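Side-chain contact in ornithine cyclodeaminase (PDB 3C2Q), which converts ornithine to proline with release of ammonia, using NAD(+) as cofactor: residues A154-V159 and M231-K236. Sequence-based numbering, arbitrary orientation.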
loop_
_atom_site.group_PDB
_atom_site.type_symbol
_atom_site.label_atom_id
_atom_site.label_comp_id
_atom_site.label_asym_id
_atom_site.label_seq_id
_atom_site.Cartn_x
_atom_site.Cartn_y
_atom_site.Cartn_z
ATOM N N ALA B 154 -25.583 4.592 0.088
ATOM C CA ALA B 154 -25.525 4.525 1.541
ATOM C C ALA B 154 -25.294 5.898 2.147
ATOM O O ALA B 154 -25.991 6.284 3.103
ATOM C CB ALA B 154 -24.434 3.524 2.007
ATOM N N LEU B 155 -24.365 6.662 1.565
ATOM C CA LEU B 155 -24.082 8.004 2.073
ATOM C C LEU B 155 -25.273 8.927 1.848
ATOM O O LEU B 155 -25.623 9.708 2.737
ATOM C CB LEU B 155 -22.832 8.602 1.431
ATOM C CG LEU B 155 -22.470 10.019 1.884
ATOM C CD1 LEU B 155 -22.413 10.102 3.412
ATOM C CD2 LEU B 155 -21.142 10.445 1.247
ATOM N N ALA B 156 -25.905 8.827 0.682
ATOM C CA ALA B 156 -27.096 9.670 0.404
ATOM C C ALA B 156 -28.215 9.413 1.426
ATOM O O ALA B 156 -28.875 10.336 1.901
ATOM C CB ALA B 156 -27.603 9.418 -1.017
ATOM N N LYS B 157 -28.421 8.149 1.757
ATOM C CA LYS B 157 -29.352 7.774 2.813
ATOM C C LYS B 157 -29.039 8.366 4.200
ATOM O O LYS B 157 -29.960 8.805 4.924
ATOM C CB LYS B 157 -29.514 6.250 2.855
ATOM C CG LYS B 157 -30.573 5.747 3.848
ATOM C CD LYS B 157 -31.957 6.257 3.524
ATOM C CE LYS B 157 -32.497 5.595 2.279
ATOM N NZ LYS B 157 -33.980 5.839 2.160
HETATM N N MSE B 158 -27.761 8.407 4.584
HETATM C CA MSE B 158 -27.375 9.042 5.845
HETATM C C MSE B 158 -27.728 10.525 5.840
HETATM O O MSE B 158 -28.172 11.046 6.860
HETATM C CB MSE B 158 -25.876 8.839 6.160
HETATM C CG MSE B 158 -25.524 7.380 6.357
HETATM SE SE MSE B 158 -23.538 7.152 6.364
HETATM C CE MSE B 158 -23.518 5.211 6.049
ATOM N N VAL B 159 -27.514 11.195 4.713
ATOM C CA VAL B 159 -27.939 12.597 4.546
ATOM C C VAL B 159 -29.472 12.709 4.702
ATOM O O VAL B 159 -29.961 13.510 5.509
ATOM C CB VAL B 159 -27.513 13.169 3.178
ATOM C CG1 VAL B 159 -27.949 14.618 3.041
ATOM C CG2 VAL B 159 -25.948 13.103 3.000
HETATM N N MSE B 231 -25.932 14.771 -3.571
HETATM C CA MSE B 231 -26.099 16.211 -3.763
HETATM C C MSE B 231 -27.608 16.552 -3.733
HETATM O O MSE B 231 -28.008 17.536 -3.108
HETATM C CB MSE B 231 -25.486 16.665 -5.099
HETATM C CG MSE B 231 -24.010 16.250 -5.321
HETATM SE SE MSE B 231 -22.965 16.700 -3.696
HETATM C CE MSE B 231 -23.053 18.555 -3.845
ATOM N N TYR B 232 -28.419 15.716 -4.375
ATOM C CA TYR B 232 -29.891 15.815 -4.261
ATOM C C TYR B 232 -30.373 15.848 -2.804
ATOM O O TYR B 232 -31.117 16.748 -2.401
ATOM C CB TYR B 232 -30.563 14.678 -5.025
ATOM C CG TYR B 232 -32.067 14.579 -4.807
ATOM C CD1 TYR B 232 -32.961 15.305 -5.610
ATOM C CD2 TYR B 232 -32.594 13.759 -3.803
ATOM C CE1 TYR B 232 -34.358 15.205 -5.407
ATOM C CE2 TYR B 232 -33.995 13.651 -3.593
ATOM C CZ TYR B 232 -34.858 14.384 -4.408
ATOM O OH TYR B 232 -36.223 14.292 -4.204
ATOM N N GLN B 233 -29.941 14.892 -1.996
ATOM C CA GLN B 233 -30.337 14.897 -0.612
ATOM C C GLN B 233 -29.853 16.122 0.159
ATOM O O GLN B 233 -30.531 16.546 1.106
ATOM C CB GLN B 233 -29.944 13.621 0.114
ATOM C CG GLN B 233 -30.687 12.387 -0.405
ATOM C CD GLN B 233 -32.185 12.385 -0.103
ATOM O OE1 GLN B 233 -32.671 13.124 0.765
ATOM N NE2 GLN B 233 -32.920 11.543 -0.832
ATOM N N CYS B 234 -28.696 16.664 -0.212
ATOM C CA CYS B 234 -28.219 17.898 0.433
ATOM C C CYS B 234 -29.174 19.058 0.114
ATOM O O CYS B 234 -29.525 19.835 1.007
ATOM C CB CYS B 234 -26.791 18.260 -0.003
ATOM S SG CYS B 234 -25.527 17.163 0.737
ATOM N N ILE B 235 -29.545 19.188 -1.158
ATOM C CA ILE B 235 -30.525 20.207 -1.560
ATOM C C ILE B 235 -31.830 20.039 -0.771
ATOM O O ILE B 235 -32.315 20.997 -0.146
ATOM C CB ILE B 235 -30.785 20.190 -3.087
ATOM C CG1 ILE B 235 -29.495 20.564 -3.860
ATOM C CG2 ILE B 235 -31.994 21.112 -3.479
ATOM C CD1 ILE B 235 -28.785 21.883 -3.361
ATOM N N LYS B 236 -32.372 18.825 -0.766
ATOM C CA LYS B 236 -33.695 18.588 -0.160
ATOM C C LYS B 236 -33.699 18.829 1.313
ATOM O O LYS B 236 -34.725 19.232 1.875
ATOM C CB LYS B 236 -34.193 17.167 -0.408
ATOM C CG LYS B 236 -34.312 16.793 -1.871
ATOM C CD LYS B 236 -35.163 17.771 -2.702
ATOM C CE LYS B 236 -36.642 17.471 -2.625
ATOM N NZ LYS B 236 -37.367 18.133 -3.768
#
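Val159 and Gln233 bring two helices of the Rossmann-fold domain together side by side, their axes nearly parallel (5°) and 8.7 Å apart at closest approach, with the CA atoms of Val159 and Gln233 6.1 Å from each other. Helix 152-160 leads into strand 166-170 and helix 230-237 into strand 241-244, neighbouring parallel strands at one margin of the six-stranded sheet; the shared N-to-C direction is as expected for helices that each precede a strand of a parallel sheet.

Val159 does most of the packing from its side. CG1 lies anti to the backbone N (chi1 -179°), which carries this methyl across the gap to CB of Gln233, 3.7 Å away. The same methyl comes within 3.9 Å of the backbone N of Cys234, and its approach to SG of Cys234, at 4.2 Å, is apolar. Gln233 answers with its aliphatic part: the chain bends at chi2 (-68°), and it is CB and CG, not the amide, that face the other helix. Gln233 thus takes part through its methylenes, which meet a methyl of Val159 and the carbonyl O of Ala156, although the side chain is polar.

Ile239, in the loop after helix 230-237, touches both Val159 and Cys234, and Ile164 also packs on Val159. Leu335 and Leu338 of helix 327-342 cover Met158 on another flank of helix 152-160, and Tyr241 of strand 241-244 touches Cys234. One turn before Val159, Ala156 completes the contact with its methyl and its backbone: CB stands 4.3 Å from CG of Gln233, and the carbonyl O of Ala156 comes to 3.6 Å from that same CG.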